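Local coordinates for uncharacterized protein YjgB (Bacillus subtilis, PDB 4YGT) that is of unknown function but is a putative secreted lipoprotein of the DUF4309 family, the first of that family with a known structure, at residues Arg58-Gly61 with Phe66-Tyr69; Asp48-Ala51 with Glu55-Arg58. All blocks are in the same frame, centred on the assembly; numbering follows the deposited sequence.

The two contacts lie close together, their centres about 8 Å apart, on the same side of the chain's centre. Contact 2 comes first along the chain. It joins helix 46-53 to the loop that follows it. That loop runs on through Arg58, which both contacts share, into contact 1, where it pairs with strand 67-69. This strand is an outermost one of the antiparallel sheet. His50 of contact 2 and Asp67 of contact 1 are hydrogen-bonded through NE2 and OD2, 2.7 Å apart. Helix, loop and edge strand are therefore tied into one unit. No function is known for this corner of the protein.

Contact 1: Arg58-Gly61 with Phe66-Tyr69; sequences RPVG and FDLY
Arg58 and Leu68 form a single antiparallel bridge, a hydrogen-bonded pair that lays the loop along the outer side of edge strand 67-69. Glu57 and Arg58 both face Leu68, so the loop side of the pair is a classic beta bulge. The firmer bond runs from Leu68 N to Arg58 O, 2.8 Å. The return bond, Arg58 N to Leu68 O, is weak at 3.3 Å.

The Leu68 side chain can be followed outward. Leu68 CB sits 3.4 Å from Arg58 O and 4.2 Å from Arg58 CB. CG passes the same carbonyl oxygen. CD1 reaches the guanidinium obliquely, at Arg58 NH1. The two side chains lie side by side and point the same way. Arg58 CG is anti to the backbone N (chi1 -167°) and the chain stays extended to NE, which carries the guanidinium along the leucine. Leu68 also touches Phe94 of strand 88-95.

One residue before Leu68, Asp67 makes the other side-chain contact. Asp67 OD2 is hydrogen-bonded elsewhere, to His50 and Tyr82. Asp67 OD1 accepts the N-H of Val60 (N to OD1 3.1 Å), met nearly along its C-O axis, and Val60 CG2 packs against Asp67 OD1 at 3.3 Å.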
loop_
_atom_site.group_PDB
_atom_site.type_symbol
_atom_site.label_atom_id
_atom_site.label_comp_id
_atom_site.label_asym_id
_atom_site.label_seq_id
_atom_site.Cartn_x
_atom_site.Cartn_y
_atom_site.Cartn_z
ATOM N N ARG A 58 -11.941 -6.041 9.792
ATOM C CA ARG A 58 -12.541 -6.945 8.814
ATOM C C ARG A 58 -11.474 -7.992 8.434
ATOM O O ARG A 58 -10.559 -7.682 7.670
ATOM C CB ARG A 58 -13.113 -6.212 7.590
ATOM C CG ARG A 58 -13.991 -7.123 6.758
ATOM C CD ARG A 58 -14.895 -6.364 5.823
ATOM N NE ARG A 58 -15.697 -7.303 5.049
ATOM C CZ ARG A 58 -15.495 -7.599 3.771
ATOM N NH1 ARG A 58 -14.547 -6.974 3.078
ATOM N NH2 ARG A 58 -16.257 -8.496 3.165
ATOM N N PRO A 59 -11.558 -9.229 8.970
ATOM C CA PRO A 59 -10.517 -10.225 8.681
ATOM C C PRO A 59 -10.737 -11.004 7.388
ATOM O O PRO A 59 -11.773 -10.839 6.727
ATOM C CB PRO A 59 -10.618 -11.165 9.886
ATOM C CG PRO A 59 -12.063 -11.164 10.216
ATOM C CD PRO A 59 -12.574 -9.774 9.898
ATOM N N VAL A 60 -9.758 -11.877 7.043
ATOM C CA VAL A 60 -9.798 -12.761 5.872
ATOM C C VAL A 60 -11.016 -13.668 6.054
ATOM O O VAL A 60 -11.215 -14.193 7.148
ATOM C CB VAL A 60 -8.471 -13.570 5.698
ATOM C CG1 VAL A 60 -8.562 -14.551 4.529
ATOM C CG2 VAL A 60 -7.262 -12.654 5.529
ATOM N N GLY A 61 -11.840 -13.788 5.022
ATOM C CA GLY A 61 -13.048 -14.604 5.070
ATOM C C GLY A 61 -14.062 -14.174 4.041
ATOM O O GLY A 61 -14.446 -12.999 4.001
ATOM N N PHE A 66 -7.953 -10.185 2.515
ATOM C CA PHE A 66 -7.116 -9.248 3.268
ATOM C C PHE A 66 -7.553 -9.080 4.685
ATOM O O PHE A 66 -8.730 -8.853 4.943
ATOM C CB PHE A 66 -7.104 -7.844 2.627
ATOM C CG PHE A 66 -6.255 -7.747 1.385
ATOM C CD1 PHE A 66 -6.749 -8.161 0.152
ATOM C CD2 PHE A 66 -4.949 -7.274 1.452
ATOM C CE1 PHE A 66 -5.941 -8.129 -0.985
ATOM C CE2 PHE A 66 -4.153 -7.221 0.320
ATOM C CZ PHE A 66 -4.645 -7.665 -0.890
ATOM N N ASP A 67 -6.588 -9.122 5.611
ATOM C CA ASP A 67 -6.820 -8.727 7.003
ATOM C C ASP A 67 -6.878 -7.219 6.930
ATOM O O ASP A 67 -5.892 -6.611 6.515
ATOM C CB ASP A 67 -5.703 -9.237 7.930
ATOM C CG ASP A 67 -5.962 -10.601 8.520
ATOM O OD1 ASP A 67 -7.126 -11.075 8.455
ATOM O OD2 ASP A 67 -5.021 -11.188 9.059
ATOM N N LEU A 68 -8.057 -6.623 7.159
ATOM C CA LEU A 68 -8.202 -5.177 6.971
ATOM C C LEU A 68 -8.236 -4.385 8.288
ATOM O O LEU A 68 -8.957 -4.719 9.234
ATOM C CB LEU A 68 -9.441 -4.869 6.136
ATOM C CG LEU A 68 -9.384 -5.329 4.698
ATOM C CD1 LEU A 68 -10.788 -5.503 4.137
ATOM C CD2 LEU A 68 -8.534 -4.381 3.840
ATOM N N TYR A 69 -7.400 -3.342 8.328
ATOM C CA TYR A 69 -7.243 -2.449 9.467
ATOM C C TYR A 69 -7.648 -1.079 9.011
ATOM O O TYR A 69 -7.062 -0.524 8.085
ATOM C CB TYR A 69 -5.804 -2.499 9.995
ATOM C CG TYR A 69 -5.436 -3.866 10.535
ATOM C CD1 TYR A 69 -5.708 -4.211 11.853
ATOM C CD2 TYR A 69 -4.826 -4.820 9.722
ATOM C CE1 TYR A 69 -5.377 -5.467 12.357
ATOM C CE2 TYR A 69 -4.480 -6.082 10.216
ATOM C CZ TYR A 69 -4.765 -6.400 11.533
ATOM O OH TYR A 69 -4.415 -7.624 12.041
#

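Contact 2: Asp48-Ala51 with Glu55-Arg58; sequences DVHA and EPER
His50 and Glu55 meet through a histidine-carboxylate hydrogen bond between helix 46-53 and the loop that follows it. His50 ND1 donates to Glu55 OE2 over 3.0 Å, and the angle at the hydrogen is 144°, so the bond is somewhat bent. ND1 approaches OE2 on its syn side but lies 35° out of the carboxylate plane. OE2 in turn sits at the ring edge, near the ring plane though tilted from it. The ring and carboxylate are turned well away from coplanar, with planes 64° apart. Glu55 OE1 lies beside the ring as well, 3.6 Å from His50 CE1. The CB of Glu55 points away from the helix, but its chain bends at chi2 and brings the carboxylate back to the imidazole.

The second imidazole nitrogen is bonded too. His50 NE2 pairs with Asp67 OD2 on strand 67-69. Partners on both nitrogens would fix the rotation of the ring. Two carboxylates at its two nitrogens would probably favour a positively charged imidazole.

The nonpolar part of the contact comes from Pro56. Pro56 CD packs obliquely on His50 CE1 at 3.7 Å, and Pro56 CG comes within 4.0 Å of His50 NE2. The two side chains cross at about a right angle. Pro56 thus packs beside CE1 and NE2, while the Glu55 carboxylate takes ND1.

This is a surface contact, and it folds the loop back beside the helix it has just left. Val49, the residue before His50 on the helix, turns instead to Tyr69, Phe80 and Tyr82 of the sheet. His50 and Pro56 both touch Tyr69, so the contact between helix 46-53 and its following loop rests against Tyr69 of edge strand 67-69.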
loop_
_atom_site.group_PDB
_atom_site.type_symbol
_atom_site.label_atom_id
_atom_site.label_comp_id
_atom_site.label_asym_id
_atom_site.label_seq_id
_atom_site.Cartn_x
_atom_site.Cartn_y
_atom_site.Cartn_z
ATOM N N ASP A 48 2.457 -12.278 12.968
ATOM C CA ASP A 48 3.235 -11.058 13.218
ATOM C C ASP A 48 2.374 -9.819 12.979
ATOM O O ASP A 48 2.509 -8.832 13.691
ATOM C CB ASP A 48 4.496 -10.991 12.321
ATOM C CG ASP A 48 5.555 -12.069 12.530
ATOM O OD1 ASP A 48 5.710 -12.541 13.680
ATOM O OD2 ASP A 48 6.267 -12.401 11.552
ATOM N N VAL A 49 1.530 -9.855 11.942
ATOM C CA VAL A 49 0.620 -8.760 11.576
ATOM C C VAL A 49 -0.350 -8.519 12.747
ATOM O O VAL A 49 -0.536 -7.385 13.191
ATOM C CB VAL A 49 -0.119 -9.056 10.231
ATOM C CG1 VAL A 49 -1.219 -8.040 9.959
ATOM C CG2 VAL A 49 0.865 -9.113 9.062
ATOM N N HIS A 50 -0.939 -9.599 13.251
ATOM C CA HIS A 50 -1.874 -9.569 14.362
ATOM C C HIS A 50 -1.185 -9.123 15.634
ATOM O O HIS A 50 -1.773 -8.372 16.407
ATOM C CB HIS A 50 -2.530 -10.945 14.532
ATOM C CG HIS A 50 -3.606 -11.199 13.528
ATOM N ND1 HIS A 50 -4.840 -11.677 13.908
ATOM C CD2 HIS A 50 -3.613 -10.986 12.190
ATOM C CE1 HIS A 50 -5.551 -11.760 12.792
ATOM N NE2 HIS A 50 -4.852 -11.360 11.734
ATOM N N ALA A 51 0.075 -9.531 15.828
ATOM C CA ALA A 51 0.887 -9.105 16.967
ATOM C C ALA A 51 1.086 -7.576 16.919
ATOM O O ALA A 51 0.902 -6.901 17.925
ATOM C CB ALA A 51 2.234 -9.834 16.959
ATOM N N GLU A 55 -6.425 -7.389 16.188
ATOM C CA GLU A 55 -7.399 -8.080 15.341
ATOM C C GLU A 55 -7.904 -7.133 14.296
ATOM O O GLU A 55 -8.083 -5.949 14.603
ATOM C CB GLU A 55 -8.572 -8.678 16.163
ATOM C CG GLU A 55 -8.170 -9.868 17.026
ATOM C CD GLU A 55 -7.423 -10.958 16.281
ATOM O OE1 GLU A 55 -8.021 -11.554 15.356
ATOM O OE2 GLU A 55 -6.222 -11.168 16.574
ATOM N N PRO A 56 -8.140 -7.628 13.056
ATOM C CA PRO A 56 -8.624 -6.739 11.990
ATOM C C PRO A 56 -10.069 -6.280 12.158
ATOM O O PRO A 56 -10.914 -7.018 12.675
ATOM C CB PRO A 56 -8.491 -7.584 10.720
ATOM C CG PRO A 56 -7.841 -8.839 11.121
ATOM C CD PRO A 56 -7.973 -9.010 12.570
ATOM N N GLU A 57 -10.353 -5.062 11.652
ATOM C CA GLU A 57 -11.675 -4.437 11.609
ATOM C C GLU A 57 -12.551 -5.154 10.598
ATOM O O GLU A 57 -13.752 -4.900 10.545
ATOM C CB GLU A 57 -11.563 -2.941 11.266
ATOM C CG GLU A 57 -11.339 -2.051 12.485
ATOM C CD GLU A 57 -9.925 -1.941 13.030
ATOM O OE1 GLU A 57 -8.978 -1.840 12.219
ATOM O OE2 GLU A 57 -9.774 -1.863 14.271
ATOM N N ARG A 58 -11.941 -6.041 9.792
ATOM C CA ARG A 58 -12.541 -6.945 8.814
ATOM C C ARG A 58 -11.474 -7.992 8.434
ATOM O O ARG A 58 -10.559 -7.682 7.670
ATOM C CB ARG A 58 -13.113 -6.212 7.590
ATOM C CG ARG A 58 -13.991 -7.123 6.758
ATOM C CD ARG A 58 -14.895 -6.364 5.823
ATOM N NE ARG A 58 -15.697 -7.303 5.049
ATOM C CZ ARG A 58 -15.495 -7.599 3.771
ATOM N NH1 ARG A 58 -14.547 -6.974 3.078
ATOM N NH2 ARG A 58 -16.257 -8.496 3.165
#